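Local coordinates for protein putative O-acetylhomoserine (Thiol)-lyase (Campylobacter jejuni, PDB 4OC9) that probably makes homocysteine from O-acetylhomoserine and sulfide as a pyridoxal phosphate-dependent enzyme of the trans-sulfuration family, at residues F77-A82 against T265-L270; D136-V141 against E165-I170; V303-N308 against P319-N324; E346-D349 against R354-C357. All coordinates share one frame; numbering follows the deposited sequence.

Contact 1 of 4, residues F77-A82 against T265-L270; sequences FGIPVA and TWLRDL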
loop_
_atom_site.group_PDB
_atom_site.type_symbol
_atom_site.label_atom_id
_atom_site.label_comp_id
_atom_site.label_asym_id
_atom_site.label_seq_id
_atom_site.Cartn_x
_atom_site.Cartn_y
_atom_site.Cartn_z
ATOM N N PHE D 77 -2.023 -17.966 -21.076
ATOM C CA PHE D 77 -1.474 -16.696 -20.632
ATOM C C PHE D 77 -2.613 -15.776 -20.125
ATOM O O PHE D 77 -3.748 -15.822 -20.606
ATOM C CB PHE D 77 -0.703 -16.062 -21.809
ATOM C CG PHE D 77 0.268 -14.981 -21.403
ATOM C CD1 PHE D 77 1.556 -15.302 -21.067
ATOM C CD2 PHE D 77 -0.109 -13.640 -21.373
ATOM C CE1 PHE D 77 2.464 -14.327 -20.645
ATOM C CE2 PHE D 77 0.776 -12.672 -20.954
ATOM C CZ PHE D 77 2.076 -13.010 -20.603
ATOM N N GLY D 78 -2.296 -14.961 -19.126
ATOM C CA GLY D 78 -3.284 -14.068 -18.559
ATOM C C GLY D 78 -2.743 -12.683 -18.392
ATOM O O GLY D 78 -1.568 -12.488 -18.125
ATOM N N ILE D 79 -3.624 -11.717 -18.568
ATOM C CA ILE D 79 -3.279 -10.305 -18.477
ATOM C C ILE D 79 -4.197 -9.494 -17.599
ATOM O O ILE D 79 -5.360 -9.308 -17.924
ATOM C CB ILE D 79 -3.302 -9.650 -19.874
ATOM C CG1 ILE D 79 -2.113 -10.175 -20.680
ATOM C CG2 ILE D 79 -3.144 -8.135 -19.764
ATOM C CD1 ILE D 79 -2.076 -9.711 -22.099
ATOM N N PRO D 80 -3.664 -9.016 -16.480
ATOM C CA PRO D 80 -4.464 -8.209 -15.589
ATOM C C PRO D 80 -4.551 -6.788 -16.072
ATOM O O PRO D 80 -3.585 -6.244 -16.591
ATOM C CB PRO D 80 -3.696 -8.284 -14.262
ATOM C CG PRO D 80 -2.869 -9.513 -14.382
ATOM C CD PRO D 80 -2.426 -9.463 -15.811
ATOM N N VAL D 81 -5.713 -6.216 -15.841
ATOM C CA VAL D 81 -6.020 -4.871 -16.222
ATOM C C VAL D 81 -6.709 -4.141 -15.074
ATOM O O VAL D 81 -7.028 -4.747 -14.063
ATOM C CB VAL D 81 -6.821 -4.831 -17.527
ATOM C CG1 VAL D 81 -5.960 -5.348 -18.644
ATOM C CG2 VAL D 81 -8.073 -5.643 -17.423
ATOM N N ALA D 82 -6.937 -2.834 -15.232
ATOM C CA ALA D 82 -7.524 -2.012 -14.142
ATOM C C ALA D 82 -8.865 -2.416 -13.562
ATOM O O ALA D 82 -9.174 -2.060 -12.448
ATOM C CB ALA D 82 -7.573 -0.563 -14.562
ATOM N N THR D 265 -0.754 -3.001 -27.819
ATOM C CA THR D 265 -1.692 -2.059 -28.374
ATOM C C THR D 265 -2.695 -1.472 -27.372
ATOM O O THR D 265 -2.631 -0.279 -27.087
ATOM C CB THR D 265 -2.468 -2.670 -29.557
ATOM O OG1 THR D 265 -1.551 -3.151 -30.545
ATOM C CG2 THR D 265 -3.387 -1.639 -30.173
ATOM N N TRP D 266 -3.539 -2.307 -26.764
ATOM C CA TRP D 266 -4.548 -1.794 -25.840
ATOM C C TRP D 266 -4.011 -1.245 -24.504
ATOM O O TRP D 266 -4.470 -0.195 -24.043
ATOM C CB TRP D 266 -5.642 -2.800 -25.669
ATOM C CG TRP D 266 -6.144 -3.298 -27.022
ATOM C CD1 TRP D 266 -6.067 -4.571 -27.498
ATOM C CD2 TRP D 266 -6.650 -2.509 -28.099
ATOM N NE1 TRP D 266 -6.586 -4.639 -28.745
ATOM C CE2 TRP D 266 -6.939 -3.385 -29.151
ATOM C CE3 TRP D 266 -6.940 -1.147 -28.257
ATOM C CZ2 TRP D 266 -7.496 -2.950 -30.380
ATOM C CZ3 TRP D 266 -7.498 -0.715 -29.469
ATOM C CH2 TRP D 266 -7.776 -1.621 -30.509
ATOM N N LEU D 267 -3.092 -1.946 -23.862
ATOM C CA LEU D 267 -2.525 -1.415 -22.630
ATOM C C LEU D 267 -1.621 -0.238 -22.977
ATOM O O LEU D 267 -1.731 0.817 -22.381
ATOM C CB LEU D 267 -1.718 -2.445 -21.821
ATOM C CG LEU D 267 -2.501 -3.409 -20.958
ATOM C CD1 LEU D 267 -1.637 -4.527 -20.399
ATOM C CD2 LEU D 267 -3.152 -2.610 -19.831
ATOM N N ARG D 268 -0.768 -0.424 -23.969
ATOM C CA ARG D 268 0.144 0.630 -24.337
ATOM C C ARG D 268 -0.495 1.924 -24.745
ATOM O O ARG D 268 -0.054 2.983 -24.331
ATOM C CB ARG D 268 1.069 0.169 -25.450
ATOM C CG ARG D 268 2.152 1.182 -25.756
ATOM C CD ARG D 268 3.194 0.626 -26.710
ATOM N NE ARG D 268 4.379 1.505 -26.782
ATOM C CZ ARG D 268 5.486 1.258 -27.490
ATOM N NH1 ARG D 268 5.605 0.157 -28.227
ATOM N NH2 ARG D 268 6.488 2.123 -27.463
ATOM N N ASP D 269 -1.555 1.851 -25.533
ATOM C CA ASP D 269 -2.208 3.080 -26.010
ATOM C C ASP D 269 -3.451 3.547 -25.233
ATOM O O ASP D 269 -3.728 4.729 -25.205
ATOM C CB ASP D 269 -2.548 2.918 -27.508
ATOM C CG ASP D 269 -1.314 2.572 -28.383
ATOM O OD1 ASP D 269 -0.161 2.652 -27.908
ATOM O OD2 ASP D 269 -1.516 2.206 -29.570
ATOM N N LEU D 270 -4.242 2.624 -24.699
ATOM C CA LEU D 270 -5.465 2.998 -23.945
ATOM C C LEU D 270 -5.187 3.101 -22.448
ATOM O O LEU D 270 -5.888 3.821 -21.725
ATOM C CB LEU D 270 -6.650 2.099 -24.266
ATOM C CG LEU D 270 -7.444 2.273 -25.585
ATOM C CD1 LEU D 270 -6.526 2.558 -26.739
ATOM C CD2 LEU D 270 -8.448 1.173 -25.990
#
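Leu267 carries the apolar contact from the helix side, reaching with its two methyl groups for two different residues of strand 77-81. Its CD1 meets CG2 of Ile79 at 4.0 Å, the two side chains running past one another in opposite directions. Its CD2 touches CG1 of Val81 at 4.1 Å, and this pair meets at a slant. The forked end of the leucine thus spans two alternate strand residues, whose side chains leave the same face of the strand, while Pro80 between them points away from the helix. With CG2 of Ile79 anti to its own backbone N, that methyl is turned to the leucine, while CG1, anti to the carbonyl carbon, lies on the backbone N side. All three side chains are buried, and both distances are those of ordinary van der Waals packing.

Strand 77-81 is an outermost strand, within this chain, of the seven-stranded mixed sheet, whose strand order 1-7-6-5-4-2-3 is that of the large cofactor-binding domain in fold type I pyridoxal phosphate enzymes. Helix 257-270 lies against one face of this strand, and Ile79 also packs on Ile263 and Ser259 earlier in the helix, Val81 on Ala87 of helix 84-93.

Backbone hydrogen bonding stays within each element or goes to other neighbours: Ile79 pairs with Leu219 and Val81 with Gly217 on the adjacent antiparallel strand, whereas in the helix Asp269 N bonds to Thr265 O at 2.8 Å. Polar groups of the helix find partners elsewhere; Trp266 NE1 bonds to Asn94 OD1, and Asp269 OD2 to Thr119 OG1 of the second subunit.

Contact 2 of 4, residues D136-V141 against E165-I170; sequences DSLEKV and EKINQI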
loop_
_atom_site.group_PDB
_atom_site.type_symbol
_atom_site.label_atom_id
_atom_site.label_comp_id
_atom_site.label_asym_id
_atom_site.label_seq_id
_atom_site.Cartn_x
_atom_site.Cartn_y
_atom_site.Cartn_z
ATOM N N ASP D 136 -30.651 -21.161 -31.098
ATOM C CA ASP D 136 -30.888 -20.943 -32.521
ATOM C C ASP D 136 -30.809 -19.419 -32.735
ATOM O O ASP D 136 -30.399 -18.964 -33.811
ATOM C CB ASP D 136 -32.263 -21.454 -32.997
ATOM C CG ASP D 136 -32.397 -22.966 -32.940
ATOM O OD1 ASP D 136 -31.361 -23.680 -32.898
ATOM O OD2 ASP D 136 -33.554 -23.447 -32.978
ATOM N N SER D 137 -31.185 -18.639 -31.708
ATOM C CA SER D 137 -31.151 -17.176 -31.788
ATOM C C SER D 137 -29.719 -16.665 -32.011
ATOM O O SER D 137 -29.522 -15.547 -32.492
ATOM C CB SER D 137 -31.739 -16.514 -30.544
ATOM O OG SER D 137 -30.970 -16.803 -29.379
ATOM N N LEU D 138 -28.726 -17.464 -31.634
ATOM C CA LEU D 138 -27.335 -17.086 -31.836
ATOM C C LEU D 138 -26.954 -17.254 -33.312
ATOM O O LEU D 138 -26.360 -16.339 -33.903
ATOM C CB LEU D 138 -26.400 -17.873 -30.917
ATOM C CG LEU D 138 -24.898 -17.647 -31.083
ATOM C CD1 LEU D 138 -24.496 -16.177 -31.065
ATOM C CD2 LEU D 138 -24.152 -18.429 -30.012
ATOM N N GLU D 139 -27.279 -18.405 -33.904
ATOM C CA GLU D 139 -26.987 -18.669 -35.348
ATOM C C GLU D 139 -27.527 -17.542 -36.204
ATOM O O GLU D 139 -26.898 -17.071 -37.133
ATOM C CB GLU D 139 -27.711 -19.913 -35.803
ATOM C CG GLU D 139 -27.248 -21.216 -35.204
ATOM C CD GLU D 139 -26.032 -21.875 -35.847
ATOM O OE1 GLU D 139 -25.353 -21.190 -36.611
ATOM O OE2 GLU D 139 -25.766 -23.100 -35.589
ATOM N N LYS D 140 -28.748 -17.160 -35.875
ATOM C CA LYS D 140 -29.474 -16.099 -36.544
ATOM C C LYS D 140 -28.767 -14.749 -36.664
ATOM O O LYS D 140 -28.811 -14.133 -37.716
ATOM C CB LYS D 140 -30.788 -15.898 -35.798
ATOM C CG LYS D 140 -31.704 -14.816 -36.362
ATOM C CD LYS D 140 -33.005 -14.726 -35.577
ATOM C CE LYS D 140 -33.935 -13.678 -36.168
ATOM N NZ LYS D 140 -35.228 -13.605 -35.431
ATOM N N VAL D 141 -28.125 -14.289 -35.592
ATOM C CA VAL D 141 -27.442 -12.996 -35.633
ATOM C C VAL D 141 -26.008 -13.040 -36.153
ATOM O O VAL D 141 -25.383 -11.987 -36.339
ATOM C CB VAL D 141 -27.486 -12.278 -34.273
ATOM C CG1 VAL D 141 -28.933 -11.947 -33.905
ATOM C CG2 VAL D 141 -26.779 -13.088 -33.179
ATOM N N GLU D 165 -20.962 -26.101 -23.957
ATOM C CA GLU D 165 -20.689 -27.002 -25.101
ATOM C C GLU D 165 -21.434 -26.624 -26.397
ATOM O O GLU D 165 -20.866 -26.723 -27.478
ATOM C CB GLU D 165 -21.029 -28.450 -24.792
ATOM C CG GLU D 165 -20.177 -29.087 -23.722
ATOM C CD GLU D 165 -20.564 -30.530 -23.487
ATOM O OE1 GLU D 165 -21.442 -31.042 -24.240
ATOM O OE2 GLU D 165 -19.997 -31.144 -22.560
ATOM N N LYS D 166 -22.691 -26.208 -26.259
ATOM C CA LYS D 166 -23.503 -25.815 -27.405
ATOM C C LYS D 166 -23.085 -24.499 -27.967
ATOM O O LYS D 166 -23.196 -24.288 -29.169
ATOM C CB LYS D 166 -24.975 -25.812 -27.050
ATOM C CG LYS D 166 -25.459 -27.199 -26.722
ATOM C CD LYS D 166 -26.943 -27.239 -26.448
ATOM C CE LYS D 166 -27.352 -28.677 -26.140
ATOM N NZ LYS D 166 -28.804 -28.800 -25.849
ATOM N N ILE D 167 -22.621 -23.586 -27.117
ATOM C CA ILE D 167 -22.157 -22.300 -27.602
ATOM C C ILE D 167 -20.864 -22.550 -28.376
ATOM O O ILE D 167 -20.630 -21.991 -29.448
ATOM C CB ILE D 167 -21.920 -21.310 -26.471
ATOM C CG1 ILE D 167 -23.254 -20.926 -25.853
ATOM C CG2 ILE D 167 -21.282 -20.031 -26.999
ATOM C CD1 ILE D 167 -23.164 -19.990 -24.656
ATOM N N ASN D 168 -20.030 -23.406 -27.815
ATOM C CA ASN D 168 -18.768 -23.772 -28.406
ATOM C C ASN D 168 -18.947 -24.365 -29.800
ATOM O O ASN D 168 -18.220 -24.009 -30.725
ATOM C CB ASN D 168 -18.090 -24.838 -27.586
ATOM C CG ASN D 168 -16.716 -25.156 -28.102
ATOM O OD1 ASN D 168 -15.925 -24.247 -28.379
ATOM N ND2 ASN D 168 -16.395 -26.447 -28.206
ATOM N N GLN D 169 -19.890 -25.290 -29.941
ATOM C CA GLN D 169 -20.159 -25.904 -31.252
ATOM C C GLN D 169 -20.382 -24.866 -32.314
ATOM O O GLN D 169 -19.751 -24.885 -33.358
ATOM C CB GLN D 169 -21.391 -26.807 -31.234
ATOM C CG GLN D 169 -21.299 -28.163 -30.549
ATOM C CD GLN D 169 -22.680 -28.796 -30.380
ATOM O OE1 GLN D 169 -23.704 -28.163 -30.638
ATOM N NE2 GLN D 169 -22.706 -30.036 -29.900
ATOM N N ILE D 170 -21.312 -23.975 -32.039
ATOM C CA ILE D 170 -21.655 -22.907 -32.943
ATOM C C ILE D 170 -20.469 -22.011 -33.231
ATOM O O ILE D 170 -20.230 -21.637 -34.390
ATOM C CB ILE D 170 -22.800 -22.050 -32.359
ATOM C CG1 ILE D 170 -24.090 -22.912 -32.237
ATOM C CG2 ILE D 170 -23.064 -20.849 -33.248
ATOM C CD1 ILE D 170 -25.277 -22.217 -31.604
#
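Ile170 lies against one face of the Glu139 carboxylate and beside the end of Leu138, and so meets two consecutive residues of helix 136-141. The two helices lie side by side on one face of the seven-stranded sheet of the large domain in this fold type I enzyme: the polypeptide goes from helix 136-141 through strand 146-152 to helix 164-174, and the two short segments run nearly parallel, their axes 10.6 Å apart and inclined by 23°. Across this spacing the ends of Leu138 and Glu139 reach the branches of the isoleucines.

The apolar part faces the sheet. CD2 of Leu138 comes to 4.2 Å from CG2 of Ile170, the side chains meeting at an angle, and the same methyl is 4.5 Å from CG2 of Ile167, a looser touch. Leu138 holds CG anti to its backbone N (chi1 176°), a setting that extends the isobutyl group across to the second helix. Below, Leu138 and Ile167 both rest on Ile149 of strand 146-152, and Leu138 also packs on Phe130; Leu135 covers Ile167 and Ile170.

Glu139 forms the outer border. Its chain bends at chi2 (-83°), which lays the flat acid group on the isoleucine with CG2 of Ile170 nearly over CD, while its polar atoms are taken up further along helix 164-174: OE1 accepts a hydrogen bond from His174 NE2 and OE2 forms a salt bridge with Lys173. These two partners hold the carboxylate in place above an aliphatic side chain. Against Ile170 the group makes van der Waals contact alone, OE2 lying 3.8 Å from CG1 and OE1 4.1 Å from CG2.

Contact 3 of 4, residues V303-N308 against P319-N324; sequences VANFLN and PTLASN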
loop_
_atom_site.group_PDB
_atom_site.type_symbol
_atom_site.label_atom_id
_atom_site.label_comp_id
_atom_site.label_asym_id
_atom_site.label_seq_id
_atom_site.Cartn_x
_atom_site.Cartn_y
_atom_site.Cartn_z
ATOM N N VAL D 303 -29.039 -20.297 2.872
ATOM C CA VAL D 303 -29.881 -19.121 2.759
ATOM C C VAL D 303 -30.933 -19.398 1.668
ATOM O O VAL D 303 -32.107 -19.057 1.823
ATOM C CB VAL D 303 -29.067 -17.855 2.400
ATOM C CG1 VAL D 303 -29.958 -16.674 2.066
ATOM C CG2 VAL D 303 -28.128 -17.498 3.533
ATOM N N ALA D 304 -30.528 -20.009 0.571
ATOM C CA ALA D 304 -31.465 -20.302 -0.504
ATOM C C ALA D 304 -32.587 -21.226 -0.032
ATOM O O ALA D 304 -33.764 -20.970 -0.295
ATOM C CB ALA D 304 -30.734 -20.927 -1.675
ATOM N N ASN D 305 -32.221 -22.290 0.664
ATOM C CA ASN D 305 -33.213 -23.235 1.193
ATOM C C ASN D 305 -34.195 -22.556 2.155
ATOM O O ASN D 305 -35.383 -22.856 2.170
ATOM C CB ASN D 305 -32.535 -24.439 1.872
ATOM C CG ASN D 305 -31.795 -25.316 0.889
ATOM O OD1 ASN D 305 -32.096 -25.313 -0.308
ATOM N ND2 ASN D 305 -30.862 -26.107 1.384
ATOM N N PHE D 306 -33.665 -21.665 2.992
ATOM C CA PHE D 306 -34.473 -20.914 3.952
ATOM C C PHE D 306 -35.448 -20.013 3.227
ATOM O O PHE D 306 -36.619 -19.986 3.557
ATOM C CB PHE D 306 -33.582 -20.080 4.875
ATOM C CG PHE D 306 -34.318 -18.969 5.571
ATOM C CD1 PHE D 306 -35.086 -19.198 6.688
ATOM C CD2 PHE D 306 -34.225 -17.704 5.096
ATOM C CE1 PHE D 306 -35.758 -18.164 7.302
ATOM C CE2 PHE D 306 -34.885 -16.659 5.705
ATOM C CZ PHE D 306 -35.673 -16.894 6.795
ATOM N N LEU D 307 -34.954 -19.240 2.273
ATOM C CA LEU D 307 -35.822 -18.365 1.533
ATOM C C LEU D 307 -36.897 -19.167 0.776
ATOM O O LEU D 307 -38.062 -18.768 0.706
ATOM C CB LEU D 307 -35.020 -17.541 0.510
ATOM C CG LEU D 307 -34.032 -16.497 1.059
ATOM C CD1 LEU D 307 -33.141 -15.925 -0.012
ATOM C CD2 LEU D 307 -34.787 -15.395 1.786
ATOM N N ASN D 308 -36.475 -20.284 0.196
ATOM C CA ASN D 308 -37.354 -21.104 -0.588
ATOM C C ASN D 308 -38.545 -21.690 0.167
ATOM O O ASN D 308 -39.523 -22.078 -0.435
ATOM C CB ASN D 308 -36.569 -22.281 -1.153
ATOM C CG ASN D 308 -37.377 -23.080 -2.169
ATOM O OD1 ASN D 308 -37.867 -22.543 -3.165
ATOM N ND2 ASN D 308 -37.404 -24.380 -1.981
ATOM N N PRO D 319 -29.073 -22.228 -8.393
ATOM C CA PRO D 319 -28.928 -23.505 -9.082
ATOM C C PRO D 319 -28.976 -24.808 -8.298
ATOM O O PRO D 319 -29.282 -25.825 -8.884
ATOM C CB PRO D 319 -27.557 -23.366 -9.776
ATOM C CG PRO D 319 -27.193 -21.927 -9.684
ATOM C CD PRO D 319 -27.804 -21.474 -8.401
ATOM N N THR D 320 -28.695 -24.787 -6.997
ATOM C CA THR D 320 -28.732 -26.001 -6.227
ATOM C C THR D 320 -30.181 -26.434 -5.965
ATOM O O THR D 320 -30.420 -27.586 -5.584
ATOM C CB THR D 320 -28.023 -25.860 -4.877
ATOM O OG1 THR D 320 -28.721 -24.914 -4.059
ATOM C CG2 THR D 320 -26.609 -25.462 -5.058
ATOM N N LEU D 321 -31.145 -25.523 -6.129
ATOM C CA LEU D 321 -32.545 -25.863 -5.910
ATOM C C LEU D 321 -33.017 -26.758 -7.074
ATOM O O LEU D 321 -32.992 -26.342 -8.227
ATOM C CB LEU D 321 -33.396 -24.604 -5.791
ATOM C CG LEU D 321 -33.133 -23.708 -4.585
ATOM C CD1 LEU D 321 -33.931 -22.409 -4.651
ATOM C CD2 LEU D 321 -33.434 -24.439 -3.307
ATOM N N ALA D 322 -33.432 -27.985 -6.753
ATOM C CA ALA D 322 -33.883 -28.978 -7.731
ATOM C C ALA D 322 -34.949 -28.519 -8.721
ATOM O O ALA D 322 -35.027 -29.038 -9.835
ATOM C CB ALA D 322 -34.361 -30.228 -6.994
ATOM N N SER D 323 -35.782 -27.571 -8.314
ATOM C CA SER D 323 -36.835 -27.042 -9.179
ATOM C C SER D 323 -36.328 -25.937 -10.076
ATOM O O SER D 323 -37.039 -25.456 -10.985
ATOM C CB SER D 323 -37.968 -26.460 -8.335
ATOM O OG SER D 323 -38.545 -27.438 -7.510
ATOM N N ASN D 324 -35.113 -25.493 -9.851
ATOM C CA ASN D 324 -34.591 -24.398 -10.665
ATOM C C ASN D 324 -34.367 -24.845 -12.125
ATOM O O ASN D 324 -33.922 -25.946 -12.378
ATOM C CB ASN D 324 -33.304 -23.845 -10.078
ATOM C CG ASN D 324 -33.026 -22.442 -10.595
ATOM O OD1 ASN D 324 -33.802 -21.495 -10.352
ATOM N ND2 ASN D 324 -31.916 -22.273 -11.189
HETATM O O HOH W 1 -30.538 -26.212 -2.439
#
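A type I beta turn, Leu321 to Asn324, begins in the loop that leaves strand 315-317, and its first residue packs against the long helix 276-309. Leu321 reaches with one methyl, CD2, to two asparagines about one helical turn apart: it is 3.4 Å from OD1 of Asn305 and 4.2 Å from ND2 of Asn308. Both asparagine side chains run past the leucine in the opposite sense, and CD2 touches the amide oxygen of the first and the amide nitrogen of the second. CG of Asn308 is anti to the backbone N (chi1 -171°), which carries its amide toward the loop.

The direct touches are all van der Waals, and the polar link runs through one water. It donates a hydrogen bond to Asn305 OD1 at 2.8 Å and also bonds to Thr320 OG1 at 2.8 Å. The amide oxygen of Asn305 therefore touches a methyl group and receives a water proton. The turn is closed by Asn324 N bonding to Leu321 O at 2.8 Å.

At this surface-lying edge, Leu321 also rests on Val316 of strand 315-317. Leu307, on another side of the helix, reaches Val316 as well, together with Leu343 and Phe345 of strand 342-346, while Phe306 packs on helix 411-422.

Contact 4 of 4, residues E346-D349 against R354-C357; sequences EAKD and RRIC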
loop_
_atom_site.group_PDB
_atom_site.type_symbol
_atom_site.label_atom_id
_atom_site.label_comp_id
_atom_site.label_asym_id
_atom_site.label_seq_id
_atom_site.Cartn_x
_atom_site.Cartn_y
_atom_site.Cartn_z
ATOM N N GLU D 346 -37.612 -13.188 -5.105
ATOM C CA GLU D 346 -38.745 -12.312 -5.282
ATOM C C GLU D 346 -39.437 -12.041 -3.961
ATOM O O GLU D 346 -39.787 -12.966 -3.231
ATOM C CB GLU D 346 -39.775 -12.951 -6.248
ATOM C CG GLU D 346 -39.220 -13.233 -7.631
ATOM C CD GLU D 346 -38.804 -11.964 -8.341
ATOM O OE1 GLU D 346 -39.603 -10.999 -8.314
ATOM O OE2 GLU D 346 -37.712 -11.941 -8.955
ATOM N N ALA D 347 -39.618 -10.763 -3.645
ATOM C CA ALA D 347 -40.314 -10.361 -2.429
ATOM C C ALA D 347 -41.796 -10.338 -2.827
ATOM O O ALA D 347 -42.121 -10.620 -3.967
ATOM C CB ALA D 347 -39.881 -8.986 -1.997
ATOM N N LYS D 348 -42.688 -10.028 -1.889
ATOM C CA LYS D 348 -44.137 -9.985 -2.175
ATOM C C LYS D 348 -44.417 -8.973 -3.269
ATOM O O LYS D 348 -45.149 -9.258 -4.204
ATOM C CB LYS D 348 -44.965 -9.681 -0.914
ATOM C CG LYS D 348 -44.858 -10.791 0.156
ATOM C CD LYS D 348 -45.653 -10.549 1.441
ATOM C CE LYS D 348 -45.192 -9.319 2.206
ATOM N NZ LYS D 348 -45.883 -9.161 3.516
ATOM N N ASP D 349 -43.778 -7.810 -3.151
ATOM C CA ASP D 349 -43.917 -6.712 -4.105
ATOM C C ASP D 349 -42.824 -5.663 -3.881
ATOM O O ASP D 349 -41.957 -5.817 -3.008
ATOM C CB ASP D 349 -45.306 -6.097 -3.954
ATOM C CG ASP D 349 -45.573 -5.624 -2.552
ATOM O OD1 ASP D 349 -44.606 -5.391 -1.789
ATOM O OD2 ASP D 349 -46.766 -5.498 -2.201
ATOM N N ARG D 354 -38.256 -3.193 -0.730
ATOM C CA ARG D 354 -37.661 -1.994 -0.233
ATOM C C ARG D 354 -37.548 -2.088 1.307
ATOM O O ARG D 354 -36.523 -1.690 1.886
ATOM C CB ARG D 354 -38.558 -0.842 -0.677
ATOM C CG ARG D 354 -37.998 0.540 -0.775
ATOM C CD ARG D 354 -39.106 1.533 -1.194
ATOM N NE ARG D 354 -38.667 2.828 -0.648
ATOM C CZ ARG D 354 -38.778 3.200 0.644
ATOM N NH1 ARG D 354 -38.358 4.405 1.059
ATOM N NH2 ARG D 354 -39.292 2.367 1.551
ATOM N N ARG D 355 -38.568 -2.596 2.003
ATOM C CA ARG D 355 -38.461 -2.701 3.476
ATOM C C ARG D 355 -37.318 -3.605 3.857
ATOM O O ARG D 355 -36.624 -3.347 4.829
ATOM C CB ARG D 355 -39.729 -3.192 4.182
ATOM C CG ARG D 355 -40.870 -2.196 4.220
ATOM C CD ARG D 355 -42.012 -2.659 5.126
ATOM N NE ARG D 355 -42.552 -3.972 4.754
ATOM C CZ ARG D 355 -43.462 -4.187 3.797
ATOM N NH1 ARG D 355 -43.912 -3.191 3.048
ATOM N NH2 ARG D 355 -43.886 -5.418 3.547
ATOM N N ILE D 356 -37.166 -4.685 3.106
ATOM C CA ILE D 356 -36.111 -5.641 3.341
ATOM C C ILE D 356 -34.767 -4.951 3.225
ATOM O O ILE D 356 -33.946 -5.057 4.134
ATOM C CB ILE D 356 -36.197 -6.825 2.364
ATOM C CG1 ILE D 356 -37.450 -7.665 2.654
ATOM C CG2 ILE D 356 -34.996 -7.739 2.542
ATOM C CD1 ILE D 356 -37.706 -8.757 1.652
ATOM N N CYS D 357 -34.525 -4.276 2.114
ATOM C CA CYS D 357 -33.253 -3.556 1.924
ATOM C C CYS D 357 -32.977 -2.527 3.020
ATOM O O CYS D 357 -31.835 -2.344 3.420
ATOM C CB CYS D 357 -33.210 -2.821 0.615
ATOM S SG CYS D 357 -33.214 -3.882 -0.804
HETATM O O HOH W 2 -45.304 -5.178 0.737
#
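Arg355, the first residue of 354-357 to meet the loop 346-349, does so with its guanidinium group. Its NH2 lies 4.2 Å from NZ of Lys348, the lysine nitrogen standing at the edge of the guanidinium and close to its plane. Two like charges meet here, and their repulsion is probably eased by nearby acids: Arg355 NE makes a salt bridge with the C-terminal carboxylate of Ser424, and a water links the arginine to Asp349. That water donates to Asp349 OD1 at 2.6 Å and accepts from Arg355 NH2 at 3.2 Å, bridging two groups too far apart for direct pairing, since OD1 of Asp349 is 5.4 Å from NH1 of Arg355. A kink in the arginine chain at chi3 (-57°) folds the guanidinium back toward the loop.

Asp349 is the N-cap of helix 350-359: its OD1 accepts a hydrogen bond from the backbone N of His352. A separate bond, from Lys348 N to His352 ND1, also ties the histidine side chain to the loop. The water bridge thus connects the cap of the helix with a side chain more than a turn further on.

Ile356 follows, turned inward. Its CD1 rests on the CB of Ala347 at 4.3 Å, a small apolar touch between the chain just past strand 342-346 and the helix that follows it. Beyond the loop, Ile356 also packs on Ile376 of strand 375-377 and on Ala421 and Ile422 of helix 411-422, so helix 350-359 packs on both the smaller sheet and the C-terminal helix.

Overall arrangement
From the N terminus, strand 77-81 opens the longest loop, which contact 1 closes only at helix 257-270. Contact 2 opens and closes within that span, joining two helices beside the same seven-stranded sheet; its centre is 29 Å from that of contact 1. Contacts 3 and 4 then follow in series, each closing a short span beside the smaller sheet: contact 3 joins helix 276-309 to the loop after strand 315-317, and contact 4 joins the loop 346-349 to helix 350-359. They lie on the same side of the chain's centre, their nearest atoms about 7 Å apart, and contact 1 lies opposite. No two contacts cross. Contacts 1 and 4 both reach the second subunit.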